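Long-range contacts in iron-regulated outer membrane protein (Neisseria meningitidis, PDB 4B7O), which imports iron across the outer membrane as a TonB-dependent transporter, probably in the manner of siderophore receptors: residues D456-T461 with V490-H495; D61-K66 with S499-H504; H386-P391 with L437-K442; N355-T360 with Y514-T519; L603-G608 with A641-R646. All coordinates share one frame; numbering follows the deposited sequence.

Contact 1: residues D456-T461 with V490-H495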
# COMPACT_ATOMS: atom_id res chain seq x y z
N ASP A 456 22.43 21.23 -18.94
CA ASP A 456 21.77 21.24 -20.26
C ASP A 456 21.03 19.97 -20.63
O ASP A 456 21.35 19.33 -21.66
CB ASP A 456 22.74 21.60 -21.40
CG ASP A 456 23.41 22.95 -21.21
OD1 ASP A 456 22.68 23.98 -21.17
OD2 ASP A 456 24.65 22.97 -21.10
N GLY A 457 20.04 19.63 -19.81
CA GLY A 457 19.13 18.53 -20.08
C GLY A 457 19.64 17.19 -19.64
O GLY A 457 18.97 16.21 -19.83
N PHE A 458 20.84 17.12 -19.07
CA PHE A 458 21.38 15.85 -18.62
C PHE A 458 21.48 15.82 -17.09
O PHE A 458 22.25 16.59 -16.50
CB PHE A 458 22.79 15.60 -19.15
CG PHE A 458 23.21 14.15 -18.97
CD1 PHE A 458 23.77 13.70 -17.78
CD2 PHE A 458 22.91 13.20 -19.97
CE1 PHE A 458 24.07 12.36 -17.61
CE2 PHE A 458 23.23 11.87 -19.83
CZ PHE A 458 23.79 11.43 -18.64
N THR A 459 20.74 14.91 -16.45
CA THR A 459 20.70 14.87 -14.97
C THR A 459 21.26 13.58 -14.45
O THR A 459 20.83 12.50 -14.85
CB THR A 459 19.32 15.13 -14.36
OG1 THR A 459 18.73 16.28 -14.97
CG2 THR A 459 19.48 15.46 -12.91
N LEU A 460 22.26 13.67 -13.59
CA LEU A 460 22.86 12.46 -13.09
C LEU A 460 22.60 12.54 -11.59
O LEU A 460 22.64 13.62 -11.00
CB LEU A 460 24.34 12.53 -13.32
CG LEU A 460 25.24 11.31 -13.18
CD1 LEU A 460 26.35 11.51 -12.20
CD2 LEU A 460 24.56 9.96 -13.00
N THR A 461 22.33 11.37 -11.01
CA THR A 461 21.97 11.22 -9.62
C THR A 461 22.77 10.04 -9.07
O THR A 461 22.71 8.94 -9.63
CB THR A 461 20.45 10.93 -9.54
OG1 THR A 461 19.73 12.04 -10.08
CG2 THR A 461 20.00 10.69 -8.12
N VAL A 490 20.12 8.29 -14.45
CA VAL A 490 20.25 9.50 -15.25
C VAL A 490 18.90 9.90 -15.82
O VAL A 490 18.09 9.06 -16.11
CB VAL A 490 21.32 9.37 -16.34
CG1 VAL A 490 22.63 8.81 -15.77
CG2 VAL A 490 20.84 8.46 -17.49
N ILE A 491 18.65 11.18 -15.97
CA ILE A 491 17.57 11.57 -16.83
C ILE A 491 18.12 12.41 -17.93
O ILE A 491 18.84 13.33 -17.66
CB ILE A 491 16.48 12.31 -16.05
CG1 ILE A 491 15.75 11.30 -15.19
CG2 ILE A 491 15.49 12.99 -17.00
CD1 ILE A 491 15.40 11.84 -13.80
N TRP A 492 17.79 12.07 -19.18
CA TRP A 492 18.26 12.76 -20.38
C TRP A 492 17.11 13.41 -21.05
O TRP A 492 16.21 12.76 -21.56
CB TRP A 492 18.93 11.75 -21.34
CG TRP A 492 19.33 12.26 -22.71
CD1 TRP A 492 19.22 11.59 -23.93
CD2 TRP A 492 19.93 13.57 -23.07
NE1 TRP A 492 19.71 12.35 -24.96
CE2 TRP A 492 20.16 13.54 -24.51
CE3 TRP A 492 20.34 14.68 -22.36
CZ2 TRP A 492 20.74 14.61 -25.21
CZ3 TRP A 492 20.93 15.75 -23.06
CH2 TRP A 492 21.14 15.71 -24.46
N GLN A 493 17.10 14.73 -21.04
CA GLN A 493 16.08 15.43 -21.77
C GLN A 493 16.60 16.23 -23.00
O GLN A 493 16.96 17.39 -22.89
CB GLN A 493 15.36 16.33 -20.79
CG GLN A 493 14.20 17.02 -21.45
CD GLN A 493 12.98 17.15 -20.56
OE1 GLN A 493 13.04 17.10 -19.28
NE2 GLN A 493 11.83 17.35 -21.23
N PRO A 494 16.65 15.60 -24.17
CA PRO A 494 17.20 16.29 -25.37
C PRO A 494 16.24 17.25 -26.02
O PRO A 494 16.62 18.02 -26.87
CB PRO A 494 17.46 15.14 -26.34
CG PRO A 494 16.54 14.00 -25.86
CD PRO A 494 16.56 14.14 -24.36
N HIS A 495 14.99 17.26 -25.62
CA HIS A 495 14.01 18.05 -26.37
C HIS A 495 12.90 18.27 -25.41
O HIS A 495 12.61 17.45 -24.54
CB HIS A 495 13.59 17.24 -27.59
CG HIS A 495 12.52 17.86 -28.47
ND1 HIS A 495 11.28 18.17 -28.02
CD2 HIS A 495 12.50 18.11 -29.83
CE1 HIS A 495 10.52 18.62 -29.04
NE2 HIS A 495 11.27 18.60 -30.14
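Val490 packs against both Phe458 and Leu460, and so begins an antiparallel pairing in which aliphatic and aromatic groups share one face of the barrel wall. Its CG1 lies 3.6 Å from Leu460 CD2, while its CB sits 4.0 Å from the CZ tip of the Phe458 ring. Ile491 turns to the other face with Thr459, and here the backbones do the work: Thr459 N donates to Ile491 O at 2.8 Å, and Ile491 N returns a bond to Thr459 O. Arg62, near the modelled N-terminus, touches both side chains on this face.

Trp492 comes back to the face of Phe458. Both residues swing the ring beside their own carbonyl carbon (chi1 173° for Trp492 and -166° for Phe458), and the two side chains cross at about a right angle. Trp492 CE3 lies near the plane of the Phe458 ring, at its edge, 3.8 Å from Phe458 CD2. The same indole carbon approaches Gly457 O to 3.3 Å. Gln493 then closes the paired region with a nearly straight bond, Gln493 N to Gly457 O at 2.7 Å, while its side-chain OE1 accepts a hydrogen bond from Arg62 and its NE2 makes a weak one to His495 O. Pro494 CD lies above one face of the indole, offset toward its rim.

The chemistry is therefore divided by face. Backbone bonds fix the register of strands 458-472 and 478-493 up to the hairpin's open end, aromatic and aliphatic groups pack on one side, and the OE1 of Gln493 is engaged by Arg62.

Contact 2: residues D61-K66 with S499-H504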
# COMPACT_ATOMS: atom_id res chain seq x y z
N ASP A 61 7.29 14.18 -13.92
CA ASP A 61 7.61 12.72 -14.06
C ASP A 61 8.54 12.38 -15.21
O ASP A 61 8.15 12.51 -16.36
CB ASP A 61 6.34 11.91 -14.26
CG ASP A 61 5.63 11.66 -12.95
OD1 ASP A 61 6.34 11.55 -11.91
OD2 ASP A 61 4.38 11.60 -12.95
N ARG A 62 9.76 11.92 -14.91
CA ARG A 62 10.70 11.63 -15.98
C ARG A 62 11.44 10.33 -15.84
O ARG A 62 12.59 10.25 -16.31
CB ARG A 62 11.71 12.77 -16.19
CG ARG A 62 10.98 14.06 -16.54
CD ARG A 62 11.89 15.22 -16.82
NE ARG A 62 12.75 15.54 -15.68
CZ ARG A 62 13.94 16.15 -15.81
NH1 ARG A 62 14.41 16.52 -17.02
NH2 ARG A 62 14.67 16.39 -14.73
N GLN A 63 10.82 9.32 -15.24
CA GLN A 63 11.49 8.01 -15.16
C GLN A 63 10.69 6.92 -15.83
O GLN A 63 10.73 5.76 -15.42
CB GLN A 63 11.89 7.63 -13.75
CG GLN A 63 12.86 8.60 -13.10
CD GLN A 63 13.39 8.12 -11.73
OE1 GLN A 63 13.34 8.86 -10.74
NE2 GLN A 63 13.91 6.90 -11.69
N GLY A 64 10.01 7.27 -16.91
CA GLY A 64 9.19 6.30 -17.54
C GLY A 64 7.93 6.14 -16.70
O GLY A 64 7.23 7.10 -16.38
N SER A 65 7.63 4.89 -16.38
CA SER A 65 6.49 4.54 -15.58
C SER A 65 6.96 4.28 -14.14
O SER A 65 6.14 3.96 -13.27
CB SER A 65 5.83 3.28 -16.16
OG SER A 65 4.45 3.24 -15.83
N LYS A 66 8.27 4.41 -13.90
CA LYS A 66 8.86 4.14 -12.60
C LYS A 66 8.23 4.94 -11.46
O LYS A 66 8.07 4.41 -10.38
CB LYS A 66 10.35 4.36 -12.61
CG LYS A 66 11.01 4.03 -11.29
CD LYS A 66 12.53 4.19 -11.34
CE LYS A 66 13.13 3.79 -10.01
NZ LYS A 66 12.94 2.32 -9.83
N SER A 499 11.78 12.71 -22.77
CA SER A 499 12.80 12.43 -21.80
C SER A 499 13.13 10.92 -21.80
O SER A 499 12.31 10.12 -22.19
CB SER A 499 12.40 13.04 -20.43
OG SER A 499 11.71 12.10 -19.68
N PHE A 500 14.37 10.57 -21.46
CA PHE A 500 14.78 9.19 -21.39
C PHE A 500 15.44 8.92 -20.08
O PHE A 500 16.09 9.81 -19.56
CB PHE A 500 15.72 8.89 -22.55
CG PHE A 500 15.06 9.08 -23.93
CD1 PHE A 500 14.38 8.02 -24.54
CD2 PHE A 500 15.11 10.29 -24.59
CE1 PHE A 500 13.78 8.18 -25.80
CE2 PHE A 500 14.49 10.48 -25.83
CZ PHE A 500 13.85 9.43 -26.44
N SER A 501 15.26 7.75 -19.51
CA SER A 501 15.77 7.52 -18.14
C SER A 501 16.33 6.16 -17.85
O SER A 501 16.00 5.22 -18.51
CB SER A 501 14.72 7.83 -17.09
OG SER A 501 13.62 6.92 -17.18
N SER A 502 17.21 6.05 -16.87
CA SER A 502 17.58 4.74 -16.40
C SER A 502 18.05 4.84 -14.98
O SER A 502 18.34 5.90 -14.52
CB SER A 502 18.63 4.08 -17.29
OG SER A 502 19.67 4.99 -17.54
N SER A 503 18.07 3.73 -14.29
CA SER A 503 18.54 3.69 -12.94
C SER A 503 19.04 2.32 -12.64
O SER A 503 18.61 1.35 -13.24
CB SER A 503 17.44 4.08 -11.92
OG SER A 503 16.14 3.98 -12.49
N HIS A 504 19.97 2.26 -11.72
CA HIS A 504 20.48 1.00 -11.18
C HIS A 504 20.63 1.31 -9.69
O HIS A 504 21.52 2.10 -9.31
CB HIS A 504 21.82 0.73 -11.83
CG HIS A 504 22.38 -0.64 -11.57
ND1 HIS A 504 21.82 -1.74 -12.08
CD2 HIS A 504 23.50 -1.05 -10.88
CE1 HIS A 504 22.54 -2.82 -11.71
NE2 HIS A 504 23.56 -2.40 -10.98
O HOH W 1 12.34 8.94 -18.96
O HOH W 2 13.73 4.73 -15.99
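Ser501 is the point at which the chain's first modelled residues press hardest on strand 498-509. Its CB lies 3.3 Å from Arg62 O, and its OG reaches to 3.1 Å from Gln63 CA, so the small hydroxymethyl group lies against the backbone joining these two residues. The torsion that brings it there places OG between its own backbone N and carbonyl carbon (chi1 65°). Beside it, Ser499 OG meets the aliphatic start of the Arg62 side chain, 3.6 Å from Arg62 CB, whereas the guanidinium end runs on to Gln493.

No direct hydrogen bond joins the two segments, and at Ser501 this tight packing meets a pair of water bridges. One molecule donates to Arg62 O at 3.0 Å and accepts from Ser501 OG at 3.0 Å, with a weak further bond from Ser499 OG. A second water lies between Gln63 O and Ser501 OG, although its modelled distance to the serine is doubtfully short. The looser part is at Ser503, whose OG stands 3.8 Å from both Gln63 NE2 and Lys66 CD, merely touching. The charged end of Lys66 passes beyond it to a salt bridge with Glu541 on the next barrel strand.

A type II' turn from Gln63 to Lys66, closed by Lys66 N bonding to Gln63 O at 3.2 Å, reverses the chain ahead of strand 67-73, with Gly64 and Ser65 still bonded to the wall through Asn545 and Ser556. This polar, hydrated boundary fits the TonB-dependent receptor fold, whose plug domain sits inside the barrel.

Contact 3: residues H386-P391 with L437-K442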
# COMPACT_ATOMS: atom_id res chain seq x y z
N HIS A 386 11.11 2.61 14.77
CA HIS A 386 10.92 1.58 15.82
C HIS A 386 9.56 0.96 15.77
O HIS A 386 8.51 1.67 15.82
CB HIS A 386 11.17 2.19 17.23
CG HIS A 386 11.24 1.16 18.34
ND1 HIS A 386 10.14 0.71 19.00
CD2 HIS A 386 12.33 0.45 18.86
CE1 HIS A 386 10.52 -0.22 19.89
NE2 HIS A 386 11.85 -0.39 19.80
N GLN A 387 9.56 -0.36 15.65
CA GLN A 387 8.34 -1.12 15.76
C GLN A 387 8.20 -1.98 16.98
O GLN A 387 9.14 -2.69 17.33
CB GLN A 387 8.19 -2.02 14.55
CG GLN A 387 7.45 -1.30 13.45
CD GLN A 387 7.73 -1.92 12.12
OE1 GLN A 387 8.85 -1.85 11.62
NE2 GLN A 387 6.71 -2.54 11.54
N GLU A 388 6.99 -2.03 17.55
CA GLU A 388 6.74 -2.95 18.68
C GLU A 388 5.38 -3.59 18.57
O GLU A 388 4.38 -2.86 18.47
CB GLU A 388 6.83 -2.23 20.04
CG GLU A 388 6.81 -3.20 21.23
CD GLU A 388 6.95 -2.57 22.66
OE1 GLU A 388 7.16 -1.32 22.82
OE2 GLU A 388 6.83 -3.34 23.66
N ILE A 389 5.35 -4.92 18.57
CA ILE A 389 4.13 -5.69 18.52
C ILE A 389 3.80 -6.02 20.00
O ILE A 389 4.67 -6.48 20.71
CB ILE A 389 4.38 -6.99 17.75
CG1 ILE A 389 4.52 -6.77 16.25
CG2 ILE A 389 3.27 -7.96 17.92
CD1 ILE A 389 4.58 -8.03 15.37
N LYS A 390 2.57 -5.77 20.46
CA LYS A 390 2.15 -5.94 21.88
C LYS A 390 0.85 -6.64 21.91
O LYS A 390 -0.18 -5.99 21.71
CB LYS A 390 1.92 -4.58 22.55
CG LYS A 390 2.88 -3.52 22.07
CD LYS A 390 2.43 -2.13 22.45
CE LYS A 390 3.57 -1.19 22.16
NZ LYS A 390 3.36 0.11 22.81
N PRO A 391 0.86 -7.96 22.05
CA PRO A 391 -0.37 -8.73 22.15
C PRO A 391 -1.01 -8.60 23.56
O PRO A 391 -0.37 -8.07 24.47
CB PRO A 391 0.09 -10.15 21.89
CG PRO A 391 1.52 -10.17 22.33
CD PRO A 391 2.05 -8.79 22.27
N LEU A 437 8.29 -15.27 27.00
CA LEU A 437 8.09 -14.36 25.86
C LEU A 437 7.91 -12.90 26.24
O LEU A 437 7.27 -12.61 27.21
CB LEU A 437 6.89 -14.83 25.08
CG LEU A 437 7.24 -15.89 24.05
CD1 LEU A 437 8.54 -16.66 24.30
CD2 LEU A 437 6.06 -16.81 23.88
N SER A 438 8.55 -12.00 25.50
CA SER A 438 8.24 -10.57 25.60
C SER A 438 7.83 -9.98 24.21
O SER A 438 7.72 -10.71 23.18
CB SER A 438 9.42 -9.81 26.22
OG SER A 438 10.57 -10.11 25.51
N ASN A 439 7.59 -8.68 24.19
CA ASN A 439 7.16 -8.00 22.99
C ASN A 439 8.27 -7.87 21.95
O ASN A 439 9.28 -7.20 22.20
CB ASN A 439 6.72 -6.61 23.37
CG ASN A 439 5.38 -6.62 24.02
OD1 ASN A 439 4.78 -7.68 24.17
ND2 ASN A 439 4.87 -5.45 24.35
N PRO A 440 8.05 -8.45 20.76
CA PRO A 440 9.01 -8.37 19.67
C PRO A 440 9.13 -6.95 19.21
O PRO A 440 8.15 -6.20 19.28
CB PRO A 440 8.38 -9.22 18.58
CG PRO A 440 7.28 -9.99 19.27
CD PRO A 440 6.80 -9.04 20.32
N THR A 441 10.36 -6.56 18.85
CA THR A 441 10.58 -5.22 18.32
C THR A 441 11.60 -5.21 17.15
O THR A 441 12.30 -6.19 16.89
CB THR A 441 11.08 -4.26 19.40
OG1 THR A 441 12.42 -4.61 19.71
CG2 THR A 441 10.25 -4.34 20.66
N LYS A 442 11.70 -4.07 16.48
CA LYS A 442 12.60 -3.93 15.33
C LYS A 442 12.93 -2.48 15.19
O LYS A 442 12.02 -1.64 15.18
CB LYS A 442 11.99 -4.44 14.04
CG LYS A 442 13.02 -4.51 12.92
CD LYS A 442 12.49 -5.25 11.72
CE LYS A 442 11.79 -4.28 10.78
NZ LYS A 442 11.27 -5.04 9.62
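Gln387 and Lys442 form a hydrogen-bonded pair where two antiparallel strands of the beta-barrel, 376-391 and 441-455, meet across the long connection that contains helix 423-434. Gln387 N donates almost straight to Lys442 O at 2.8 Å, and Lys442 N answers with a longer bond to Gln387 O. The side chain of Lys442 lies alongside that of Gln387 and points the same way, its ammonium group making a hydrogen bond to Pro511 O and a salt bridge with Asp127.

On the other face, Glu388 and Thr441 also run side by side, bringing Glu388 CG within 3.7 Å of Thr441 CG2. His386 adds its ring to this side, crossing Thr441 at a slant. Regular pairing gives way at Pro440: its carbonyl O still receives Ile389 N at 3.2 Å, but its ring nitrogen has no hydrogen to return, and its CD instead lies 3.4 Å from Ile389 O and also touches Ile389 CB.

Just before the proline in sequence, a side chain continues the connection between the segments. Asn439 slides its amide past Pro391, with OD1 lying 3.5 Å from Pro391 CD. Glu388 is fully stretched (chi1 -170°, chi2 178°), which carries its carboxylate as far as this amide. Asn439 ND2 donates to Glu388 OE2 at 3.0 Å, the oxygen lying in the amide plane but being approached from its anti side, 33° out of the carboxylate plane.

Contact 4: residues N355-T360 with Y514-T519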
# COMPACT_ATOMS: atom_id res chain seq x y z
N ASN A 355 -10.27 -9.57 22.67
CA ASN A 355 -8.84 -9.74 22.40
C ASN A 355 -8.28 -8.49 21.71
O ASN A 355 -8.81 -8.11 20.70
CB ASN A 355 -8.59 -10.98 21.53
CG ASN A 355 -7.14 -11.36 21.50
OD1 ASN A 355 -6.38 -10.90 22.36
ND2 ASN A 355 -6.73 -12.21 20.54
N HIS A 356 -7.26 -7.87 22.28
CA HIS A 356 -6.67 -6.63 21.78
C HIS A 356 -5.30 -6.94 21.32
O HIS A 356 -4.53 -7.56 22.05
CB HIS A 356 -6.56 -5.56 22.86
CG HIS A 356 -7.87 -5.02 23.31
ND1 HIS A 356 -8.75 -5.75 24.06
CD2 HIS A 356 -8.49 -3.78 23.06
CE1 HIS A 356 -9.87 -5.01 24.29
NE2 HIS A 356 -9.72 -3.82 23.67
N THR A 357 -4.99 -6.53 20.10
CA THR A 357 -3.65 -6.68 19.54
C THR A 357 -3.21 -5.33 18.98
O THR A 357 -3.98 -4.64 18.26
CB THR A 357 -3.58 -7.78 18.48
OG1 THR A 357 -4.52 -8.82 18.80
CG2 THR A 357 -2.15 -8.38 18.41
N ARG A 358 -1.97 -4.97 19.30
CA ARG A 358 -1.47 -3.67 18.96
C ARG A 358 -0.12 -3.73 18.28
O ARG A 358 0.70 -4.58 18.62
CB ARG A 358 -1.37 -2.81 20.23
CG ARG A 358 -2.07 -1.47 20.08
CD ARG A 358 -2.50 -0.86 21.41
NE ARG A 358 -1.34 -0.39 22.16
CZ ARG A 358 -1.03 -0.83 23.37
NH1 ARG A 358 -1.81 -1.74 23.95
NH2 ARG A 358 0.04 -0.38 24.02
N ILE A 359 0.13 -2.82 17.34
CA ILE A 359 1.45 -2.65 16.75
C ILE A 359 1.76 -1.18 16.77
O ILE A 359 0.95 -0.37 16.37
CB ILE A 359 1.50 -3.09 15.31
CG1 ILE A 359 0.96 -4.49 15.13
CG2 ILE A 359 2.95 -3.09 14.84
CD1 ILE A 359 0.91 -4.86 13.67
N THR A 360 2.93 -0.81 17.23
CA THR A 360 3.18 0.58 17.52
C THR A 360 4.41 0.89 16.71
O THR A 360 5.38 0.16 16.79
CB THR A 360 3.44 0.86 19.06
OG1 THR A 360 2.24 0.70 19.84
CG2 THR A 360 3.86 2.27 19.30
N TYR A 514 7.13 -11.54 12.78
CA TYR A 514 6.04 -12.53 12.50
C TYR A 514 4.64 -11.92 12.77
O TYR A 514 4.53 -10.85 13.39
CB TYR A 514 6.29 -13.78 13.38
CG TYR A 514 5.57 -15.06 13.01
CD1 TYR A 514 5.88 -15.77 11.83
CD2 TYR A 514 4.61 -15.61 13.89
CE1 TYR A 514 5.23 -16.97 11.52
CE2 TYR A 514 3.96 -16.79 13.57
CZ TYR A 514 4.25 -17.46 12.42
OH TYR A 514 3.56 -18.64 12.19
N ASP A 515 3.59 -12.57 12.30
CA ASP A 515 2.22 -11.97 12.40
C ASP A 515 1.93 -11.52 13.81
O ASP A 515 2.17 -12.26 14.78
CB ASP A 515 1.16 -12.98 12.00
CG ASP A 515 1.30 -13.43 10.57
OD1 ASP A 515 2.30 -12.95 9.95
OD2 ASP A 515 0.45 -14.23 10.08
N ALA A 516 1.45 -10.30 13.94
CA ALA A 516 1.19 -9.71 15.25
C ALA A 516 0.22 -10.57 16.05
O ALA A 516 0.41 -10.76 17.25
CB ALA A 516 0.60 -8.28 15.13
N LEU A 517 -0.81 -11.07 15.37
CA LEU A 517 -1.88 -11.81 16.01
C LEU A 517 -1.43 -13.18 16.52
O LEU A 517 -2.18 -13.86 17.21
CB LEU A 517 -3.07 -11.95 15.08
CG LEU A 517 -4.27 -12.54 15.83
CD1 LEU A 517 -4.67 -11.78 17.10
CD2 LEU A 517 -5.41 -12.69 14.84
N GLN A 518 -0.19 -13.56 16.25
CA GLN A 518 0.27 -14.87 16.68
C GLN A 518 1.43 -14.71 17.58
O GLN A 518 1.99 -15.68 18.03
CB GLN A 518 0.67 -15.74 15.51
CG GLN A 518 -0.47 -16.07 14.59
CD GLN A 518 -0.22 -17.42 13.91
OE1 GLN A 518 -0.44 -18.50 14.50
NE2 GLN A 518 0.23 -17.37 12.67
N THR A 519 1.76 -13.47 17.89
CA THR A 519 2.89 -13.19 18.75
C THR A 519 2.86 -13.85 20.16
O THR A 519 3.92 -14.15 20.74
CB THR A 519 3.07 -11.68 18.86
OG1 THR A 519 3.26 -11.15 17.54
CG2 THR A 519 4.26 -11.38 19.72
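Ala516 O, against which Thr357 CG2 packs at 3.7 Å, is also approached by two polar groups of its own segment. Thr519 N donates to it at 3.1 Å, and Thr519 OG1 lies 2.9 Å from it, within reach of Asp515 O as well. The two backbone bonds, this one from Thr519 N and another from Gln518 N to Asp515 O, wind residues 516-518 into a short 3-10 turn.

Between the segments the meeting is one of side chains without a hydrogen bond. Ile359 turns CG1 beside its backbone N (chi1 -52°) and then runs straight out, so that CD1 reaches Ala516 CB at 3.7 Å, with CG1 of the same isoleucine almost as near. Leu517 uses a single branch: its CD1 comes to 3.4 Å from Thr357 OG1, the two side chains crossing at about a right angle, and lies 4.0 Å from Asn355 ND2. That amide nitrogen bonds to Asp342 and merely touches the leucine methyl.

Asn355, Thr357 and Ile359 therefore offer one buried face of strand 355-373, which lies between strands 323-339 and 376-391 in the barrel wall. The turn belongs to the connection from strand 498-509 to strand 525-528; its Leu517 touches Arg337 of strand 323-339, and its Ala516 touches Ile389 of strand 376-391. A weak bond from Tyr132 N in the plug to Asp515 is consistent with this connection being folded into the barrel.

Contact 5: residues L603-G608 with A641-R646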
# COMPACT_ATOMS: atom_id res chain seq x y z
N LEU A 603 -12.20 15.95 -25.05
CA LEU A 603 -12.02 14.50 -25.14
C LEU A 603 -10.71 14.10 -24.48
O LEU A 603 -9.70 14.78 -24.68
CB LEU A 603 -11.98 14.04 -26.58
CG LEU A 603 -11.65 12.55 -26.76
CD1 LEU A 603 -12.80 11.68 -26.24
CD2 LEU A 603 -11.39 12.29 -28.22
N THR A 604 -10.72 13.01 -23.72
CA THR A 604 -9.53 12.45 -23.08
C THR A 604 -9.52 10.96 -23.34
O THR A 604 -10.51 10.30 -23.07
CB THR A 604 -9.58 12.70 -21.56
OG1 THR A 604 -9.69 14.10 -21.33
CG2 THR A 604 -8.33 12.21 -20.88
N ALA A 605 -8.45 10.41 -23.89
CA ALA A 605 -8.34 8.97 -24.12
C ALA A 605 -7.02 8.46 -23.51
O ALA A 605 -5.97 9.07 -23.75
CB ALA A 605 -8.36 8.64 -25.61
N LYS A 606 -7.07 7.35 -22.76
CA LYS A 606 -5.85 6.81 -22.16
C LYS A 606 -5.76 5.35 -22.42
O LYS A 606 -6.76 4.73 -22.56
CB LYS A 606 -5.81 7.04 -20.66
CG LYS A 606 -6.10 8.49 -20.28
CD LYS A 606 -5.85 8.73 -18.80
CE LYS A 606 -6.75 9.85 -18.30
NZ LYS A 606 -6.33 10.40 -16.98
N VAL A 607 -4.56 4.79 -22.42
CA VAL A 607 -4.36 3.38 -22.55
C VAL A 607 -3.19 2.96 -21.73
O VAL A 607 -2.22 3.73 -21.61
CB VAL A 607 -4.04 2.92 -24.00
CG1 VAL A 607 -5.33 2.66 -24.73
CG2 VAL A 607 -3.21 3.95 -24.76
N GLY A 608 -3.25 1.74 -21.16
CA GLY A 608 -2.10 1.25 -20.44
C GLY A 608 -2.02 -0.23 -20.53
O GLY A 608 -3.03 -0.86 -20.78
N ALA A 641 -8.02 1.23 -20.19
CA ALA A 641 -8.23 2.28 -21.19
C ALA A 641 -9.39 3.10 -20.70
O ALA A 641 -10.26 2.58 -20.00
CB ALA A 641 -8.59 1.69 -22.55
N SER A 642 -9.46 4.36 -21.11
CA SER A 642 -10.69 5.08 -20.91
C SER A 642 -10.88 6.08 -21.98
O SER A 642 -9.93 6.54 -22.60
CB SER A 642 -10.78 5.80 -19.53
OG SER A 642 -9.64 6.60 -19.29
N LEU A 643 -12.13 6.49 -22.15
CA LEU A 643 -12.44 7.52 -23.09
C LEU A 643 -13.43 8.37 -22.42
O LEU A 643 -14.39 7.86 -21.88
CB LEU A 643 -13.06 6.88 -24.32
CG LEU A 643 -13.42 7.82 -25.44
CD1 LEU A 643 -12.15 8.60 -25.82
CD2 LEU A 643 -13.94 6.98 -26.62
N ALA A 644 -13.20 9.66 -22.37
CA ALA A 644 -14.14 10.53 -21.68
C ALA A 644 -14.34 11.83 -22.42
O ALA A 644 -13.41 12.37 -22.98
CB ALA A 644 -13.66 10.82 -20.27
N TYR A 645 -15.55 12.38 -22.34
CA TYR A 645 -15.86 13.62 -23.01
C TYR A 645 -16.54 14.58 -22.07
O TYR A 645 -17.52 14.24 -21.40
CB TYR A 645 -16.75 13.40 -24.24
CG TYR A 645 -16.83 14.69 -24.98
CD1 TYR A 645 -15.79 15.09 -25.83
CD2 TYR A 645 -17.89 15.56 -24.77
CE1 TYR A 645 -15.83 16.30 -26.49
CE2 TYR A 645 -17.95 16.77 -25.42
CZ TYR A 645 -16.92 17.13 -26.28
OH TYR A 645 -16.96 18.34 -26.91
N ARG A 646 -16.03 15.80 -22.05
CA ARG A 646 -16.60 16.84 -21.20
C ARG A 646 -17.32 17.98 -21.98
O ARG A 646 -16.71 18.68 -22.77
CB ARG A 646 -15.54 17.40 -20.27
CG ARG A 646 -16.15 18.36 -19.30
CD ARG A 646 -15.26 18.53 -18.11
NE ARG A 646 -16.11 18.41 -16.96
CZ ARG A 646 -15.90 17.62 -15.93
NH1 ARG A 646 -14.83 16.85 -15.85
NH2 ARG A 646 -16.80 17.60 -14.99
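Ala605 offers the low place on its strand into which Leu643 leans: Leu643 CD1 lies 3.8 Å from Ala605 CB. A larger residue, Leu603, rises next to this spot, its side chain slanting across that of Leu643. Their methyls are modelled too close together, so that contact is doubtful, and the sound part of the fit is the leucine lodged over the alanine. At one end of this face Tyr645, its ring swung beside its own carbonyl carbon (chi1 -171°), brings CD1 to 4.0 Å from Leu603 CB. At the other, the bump and hollow change strands: Val607 CG1 leans towards the small Ala641, 4.0 Å from its CB.

The opposite face carries Thr604, Lys606, Ser642 and Ala644. Thr604 pairs with Ala644, and the stem of Lys606 passes Ser642, its CB 4.1 Å from Ser642 OG. That hydroxyl is hydrogen-bonded to Glu91 of the plug, which identifies this as the side turned to the barrel interior. Between the faces, reciprocal bonds fix the register: Thr604 N and Ala644 N each donate to the other's carbonyl oxygen at 2.9 Å, and Lys606 N donates to Ser642 O at 3.0 Å, with Ser642 N returning a bond to Lys606 O.

Strands 603-618 and 638-647 are thus adjacent, antiparallel staves of the barrel. Strand 578-600 bonds to the far edge of the first, through Ala605 and Val607, and strand 652-665 to that of the second, through Ala641 and Leu643.

Overall arrangement
The five contacts fall into two touching pairs and one outlier. Contacts 1 and 2 have centres about 10 Å apart and share a barrel neighbourhood: Trp492 N lies 2.8 Å from Phe500 O, a probable hydrogen bond between adjacent strands, and one arginine of the plug range reaches both contacts. Contacts 3 and 4, with centres about 9 Å apart, are joined by adjacent strands, Thr360 N standing 2.8 Å from Glu388 O. The two pairs are remote from each other, with centres 39 to 47 Å apart. Contact 5 lies nearer the first pair; its nearest atoms are about 8 Å from contact 2. Contacts 1, 3 and 5 pair neighbouring strands within the wall; contacts 2 and 4 pack non-strand segments against it.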